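Local coordinates for SJCHGC06286 protein (PDB 3QBR) that probably binds BH domains as a Bcl-2 family apoptosis regulator of Schistosoma japonicum, this chain being a piece of the protein trimmed at both ends, at residues A[58-61]-A[62-65]; A[168-171]-A[172-175]. All coordinates share one frame; numbering follows the deposited sequence.

How the interactions relate
Interactions 1 and 2 each join two consecutive quartets of residues, and they lie side by side, their centres 9 Å apart. Interaction 1 lies in the N-terminal part of helix 58-79, held by i to i+4 backbone bonds, with an apolar flank on helix 17-31 and on the 170-174 region. Interaction 2 is a 3-10 turn leading into helix 172-176, with a water in place of one direct bond. The two meet through Ile61, which packs against Trp170, Ser171, Leu173 and Ile174, while Glu60 also packs on Ile174. Both are partly buried and pair an apolar inner side with a polar outer one. In interaction 1 that outer side carries Gln59, Glu60 and His63, and in interaction 2 two acids.

Interaction 1 (A[58-61]-A[62-65]); sequences GQEI and IHSL
With CG anti to its carbonyl carbon (chi1 -71°), the His63 imidazole swings back along the helix until one face lies over the carbonyl oxygen of Gln59, whose O is 3.3 Å from His63 CG. That same oxygen accepts the backbone bond from His63 N at 3.0 Å, nearly straight at 171°. Glu60, bent at chi2, brings its carboxylate to the ring's edge, OE2 standing 4.0 Å from His63 CD2 with the two planes 61° apart. This is a loose approach, yet the acid may favour a protonated imidazole somewhat.

Ile62 places CG1 in the same way beside a carbonyl oxygen, 3.3 Å from Gly58 O, which also accepts the Ile62 N-H. Glu60 O accepts from Ser64 N at 3.1 Å and lies within weak reach of Ser64 OG, a hydroxyl whose stronger partner is Ser177. Leu65 N closes the series on Ile61 O at 3.0 Å, with the Leu65 side chain beginning beside that oxygen.

The Ile61 side chain packs on Leu24, Trp170, Leu173 and Ile174, whereas Ile62 leans on Leu24, Ser27 and Phe28 of helix 17-31. Successive i to i+4 bonds, with a buried flank and a polar one, make this part of an amphipathic alpha-helix in the all-helical Bcl-2 fold.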
ATOM      1  N   GLY A  58      15.075  -1.862   7.737  1.00 49.14           N
ATOM      2  CA  GLY A  58      14.011  -0.912   7.488  1.00 43.19           C
ATOM      3  C   GLY A  58      14.346   0.164   6.470  1.00 40.80           C
ATOM      4  O   GLY A  58      13.557   0.438   5.568  1.00 40.03           O
ATOM      5  N   GLN A  59      15.512   0.784   6.605  1.00 40.07           N
ATOM      6  CA  GLN A  59      15.840   1.897   5.721  1.00 50.78           C
ATOM      7  C   GLN A  59      16.064   1.416   4.299  1.00 48.75           C
ATOM      8  O   GLN A  59      15.543   2.003   3.346  1.00 50.76           O
ATOM      9  CB  GLN A  59      17.054   2.680   6.227  1.00 53.59           C
ATOM     10  CG  GLN A  59      16.706   3.744   7.253  1.00 71.96           C
ATOM     11  CD  GLN A  59      17.848   4.724   7.492  1.00 93.23           C
ATOM     12  OE1 GLN A  59      19.012   4.428   7.197  1.00 95.01           O
ATOM     13  NE2 GLN A  59      17.519   5.900   8.031  1.00101.13           N
ATOM     14  N   GLU A  60      16.854   0.357   4.163  1.00 44.74           N
ATOM     15  CA  GLU A  60      17.050  -0.295   2.876  1.00 49.49           C
ATOM     16  C   GLU A  60      15.715  -0.704   2.205  1.00 47.36           C
ATOM     17  O   GLU A  60      15.516  -0.491   1.009  1.00 49.04           O
ATOM     18  CB  GLU A  60      17.978  -1.499   3.037  1.00 57.38           C
ATOM     19  CG  GLU A  60      19.417  -1.127   2.960  1.00 67.73           C
ATOM     20  CD  GLU A  60      19.663  -0.106   1.860  1.00 92.40           C
ATOM     21  OE1 GLU A  60      19.318  -0.392   0.688  1.00 98.15           O
ATOM     22  OE2 GLU A  60      20.189   0.991   2.165  1.00100.19           O
ATOM     23  N   ILE A  61      14.800  -1.246   2.997  1.00 43.89           N
ATOM     24  CA  ILE A  61      13.520  -1.692   2.489  1.00 45.17           C
ATOM     25  C   ILE A  61      12.665  -0.528   1.985  1.00 44.12           C
ATOM     26  O   ILE A  61      12.033  -0.638   0.942  1.00 51.45           O
ATOM     27  CB  ILE A  61      12.752  -2.500   3.555  1.00 40.94           C
ATOM     28  CG1 ILE A  61      13.492  -3.804   3.881  1.00 42.23           C
ATOM     29  CG2 ILE A  61      11.330  -2.763   3.090  1.00 32.20           C
ATOM     30  CD1 ILE A  61      12.807  -4.621   5.002  1.00 44.59           C
ATOM     31  N   ILE A  62      12.645   0.574   2.738  1.00 48.61           N
ATOM     32  CA  ILE A  62      11.884   1.771   2.383  1.00 48.58           C
ATOM     33  C   ILE A  62      12.465   2.418   1.123  1.00 49.87           C
ATOM     34  O   ILE A  62      11.721   2.848   0.263  1.00 49.68           O
ATOM     35  CB  ILE A  62      11.900   2.826   3.526  1.00 49.49           C
ATOM     36  CG1 ILE A  62      11.009   2.399   4.694  1.00 56.67           C
ATOM     37  CG2 ILE A  62      11.496   4.224   3.002  1.00 40.33           C
ATOM     38  CD1 ILE A  62       9.513   2.349   4.405  1.00 52.76           C
ATOM     39  N   HIS A  63      13.791   2.496   1.024  1.00 42.04           N
ATOM     40  CA  HIS A  63      14.444   2.969  -0.199  1.00 45.73           C
ATOM     41  C   HIS A  63      14.024   2.165  -1.448  1.00 52.09           C
ATOM     42  O   HIS A  63      13.635   2.738  -2.479  1.00 51.38           O
ATOM     43  CB  HIS A  63      15.971   2.959  -0.059  1.00 41.69           C
ATOM     44  CG  HIS A  63      16.504   4.015   0.858  1.00 75.48           C
ATOM     45  ND1 HIS A  63      15.908   5.253   1.009  1.00 84.30           N
ATOM     46  CD2 HIS A  63      17.595   4.031   1.669  1.00 91.03           C
ATOM     47  CE1 HIS A  63      16.594   5.973   1.879  1.00 88.22           C
ATOM     48  NE2 HIS A  63      17.625   5.254   2.291  1.00 95.32           N
ATOM     49  N   SER A  64      14.104   0.841  -1.346  1.00 45.21           N
ATOM     50  CA  SER A  64      13.663  -0.031  -2.415  1.00 45.90           C
ATOM     51  C   SER A  64      12.243   0.300  -2.782  1.00 49.73           C
ATOM     52  O   SER A  64      11.924   0.433  -3.959  1.00 58.50           O
ATOM     53  CB  SER A  64      13.752  -1.502  -2.007  1.00 48.75           C
ATOM     54  OG  SER A  64      15.097  -1.927  -1.999  1.00 51.99           O
ATOM     55  N   LEU A  65      11.383   0.426  -1.783  1.00 48.37           N
ATOM     56  CA  LEU A  65       9.969   0.659  -2.066  1.00 50.56           C
ATOM     57  C   LEU A  65       9.730   1.983  -2.784  1.00 46.21           C
ATOM     58  O   LEU A  65       8.805   2.101  -3.584  1.00 55.69           O
ATOM     59  CB  LEU A  65       9.152   0.626  -0.789  1.00 39.25           C
ATOM     60  CG  LEU A  65       8.668  -0.737  -0.381  1.00 38.08           C
ATOM     61  CD1 LEU A  65       7.993  -0.569   0.953  1.00 43.35           C
ATOM     62  CD2 LEU A  65       7.694  -1.274  -1.449  1.00 37.91           C
TER

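Interaction 2 (A[168-171]-A[172-175])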
ATOM      1  N   ASP A 168      13.029 -14.381   2.260  1.00 66.28           N
ATOM      2  CA  ASP A 168      13.918 -13.604   3.115  1.00 59.93           C
ATOM      3  C   ASP A 168      13.153 -12.530   3.857  1.00 58.97           C
ATOM      4  O   ASP A 168      13.755 -11.576   4.357  1.00 56.86           O
ATOM      5  CB  ASP A 168      15.044 -12.957   2.320  1.00 63.62           C
ATOM      6  CG  ASP A 168      15.735 -13.920   1.412  1.00 89.42           C
ATOM      7  OD1 ASP A 168      16.134 -13.487   0.304  1.00 97.30           O
ATOM      8  OD2 ASP A 168      15.872 -15.106   1.797  1.00103.19           O
ATOM      9  N   GLY A 169      11.833 -12.682   3.927  1.00 56.18           N
ATOM     10  CA  GLY A 169      11.014 -11.697   4.601  1.00 50.15           C
ATOM     11  C   GLY A 169      10.917 -10.396   3.816  1.00 52.35           C
ATOM     12  O   GLY A 169      11.180 -10.334   2.609  1.00 55.49           O
ATOM     13  N   TRP A 170      10.539  -9.336   4.515  1.00 49.46           N
ATOM     14  CA  TRP A 170      10.336  -8.034   3.887  1.00 38.30           C
ATOM     15  C   TRP A 170      11.586  -7.543   3.193  1.00 44.68           C
ATOM     16  O   TRP A 170      11.502  -6.735   2.286  1.00 44.20           O
ATOM     17  CB  TRP A 170       9.881  -7.021   4.928  1.00 31.20           C
ATOM     18  CG  TRP A 170       8.421  -7.077   5.187  1.00 41.32           C
ATOM     19  CD1 TRP A 170       7.798  -7.278   6.394  1.00 44.09           C
ATOM     20  CD2 TRP A 170       7.374  -6.913   4.214  1.00 35.23           C
ATOM     21  NE1 TRP A 170       6.431  -7.231   6.230  1.00 46.70           N
ATOM     22  CE2 TRP A 170       6.144  -7.019   4.900  1.00 46.22           C
ATOM     23  CE3 TRP A 170       7.364  -6.663   2.833  1.00 34.59           C
ATOM     24  CZ2 TRP A 170       4.903  -6.907   4.244  1.00 46.76           C
ATOM     25  CZ3 TRP A 170       6.151  -6.537   2.187  1.00 39.63           C
ATOM     26  CH2 TRP A 170       4.928  -6.670   2.891  1.00 43.84           C
ATOM     27  N   SER A 171      12.744  -8.039   3.621  1.00 53.52           N
ATOM     28  CA  SER A 171      14.012  -7.641   3.006  1.00 50.11           C
ATOM     29  C   SER A 171      14.171  -8.174   1.599  1.00 50.74           C
ATOM     30  O   SER A 171      15.076  -7.761   0.899  1.00 54.31           O
ATOM     31  CB  SER A 171      15.201  -8.111   3.840  1.00 45.31           C
ATOM     32  OG  SER A 171      15.165  -7.544   5.126  1.00 53.30           O
ATOM     33  N   GLY A 172      13.309  -9.108   1.202  1.00 54.91           N
ATOM     34  CA  GLY A 172      13.272  -9.583  -0.171  1.00 54.72           C
ATOM     35  C   GLY A 172      13.292  -8.411  -1.133  1.00 56.20           C
ATOM     36  O   GLY A 172      13.988  -8.422  -2.162  1.00 59.38           O
ATOM     37  N   LEU A 173      12.539  -7.379  -0.768  1.00 42.66           N
ATOM     38  CA  LEU A 173      12.409  -6.185  -1.594  1.00 51.70           C
ATOM     39  C   LEU A 173      13.777  -5.582  -1.981  1.00 51.12           C
ATOM     40  O   LEU A 173      13.975  -5.096  -3.101  1.00 48.12           O
ATOM     41  CB  LEU A 173      11.520  -5.156  -0.874  1.00 41.96           C
ATOM     42  CG  LEU A 173      10.051  -5.559  -0.741  1.00 49.38           C
ATOM     43  CD1 LEU A 173       9.393  -4.786   0.382  1.00 49.38           C
ATOM     44  CD2 LEU A 173       9.289  -5.387  -2.081  1.00 46.96           C
ATOM     45  N   ILE A 174      14.715  -5.613  -1.046  1.00 44.70           N
ATOM     46  CA  ILE A 174      16.007  -4.999  -1.282  1.00 53.01           C
ATOM     47  C   ILE A 174      16.636  -5.625  -2.527  1.00 61.43           C
ATOM     48  O   ILE A 174      16.896  -4.946  -3.524  1.00 64.02           O
ATOM     49  CB  ILE A 174      16.915  -5.149  -0.063  1.00 50.82           C
ATOM     50  CG1 ILE A 174      16.297  -4.406   1.129  1.00 47.92           C
ATOM     51  CG2 ILE A 174      18.303  -4.629  -0.385  1.00 39.91           C
ATOM     52  CD1 ILE A 174      17.022  -4.618   2.430  1.00 54.87           C
ATOM     53  N   GLU A 175      16.834  -6.935  -2.483  1.00 61.18           N
ATOM     54  CA  GLU A 175      17.369  -7.657  -3.628  1.00 67.61           C
ATOM     55  C   GLU A 175      16.435  -7.608  -4.842  1.00 59.22           C
ATOM     56  O   GLU A 175      16.888  -7.379  -5.951  1.00 62.40           O
ATOM     57  CB  GLU A 175      17.652  -9.101  -3.240  1.00 81.22           C
ATOM     58  CG  GLU A 175      18.669  -9.798  -4.118  1.00100.15           C
ATOM     59  CD  GLU A 175      19.080 -11.151  -3.541  1.00117.42           C
ATOM     60  OE1 GLU A 175      19.869 -11.877  -4.189  1.00121.06           O
ATOM     61  OE2 GLU A 175      18.607 -11.492  -2.429  1.00124.37           O
TER
HETATM   62  O   HOH W   1      17.461  -8.744  -0.213  1.00 64.53           O
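Ser171 O is gripped twice: Ile174 N donates to it at 2.9 Å, and a water donates from 2.8 Å. The same water accepts from Glu175 N at 3.0 Å, so it bridges the i to i+4 gap, where Ser171 O and Glu175 N stand 3.9 Å apart. The bond from Ile174 is bent, 140° at the hydrogen, and arrives from above the carbonyl plane. Gly172 N to Gly169 O, at 2.8 Å, and the longer Leu173 N to Trp170 O repeat this i to i+3 pattern, a 3-10 turn leading into helix 172-176.

Leu173 runs alongside Trp170, both pointing the same way, and its CD1 meets the indole at CE3, 3.7 Å off. Trp170 also lies nearly parallel to the ring of Phe17 and touches Leu24, Ile61 and Ile122, which seats it among three helices. Ser171 OG, by contrast, bonds to Asn57.

At the outer side, Asp168 OD1 faces Glu175 OE2 across 4.2 Å, the carboxylate planes nearly parallel, 13° apart. The chemistry thus implies a tightly wound, partly hydrated helix start, with Trp170 and Leu173 packed together on the buried side, while the two acids may mildly repel each other if both are charged.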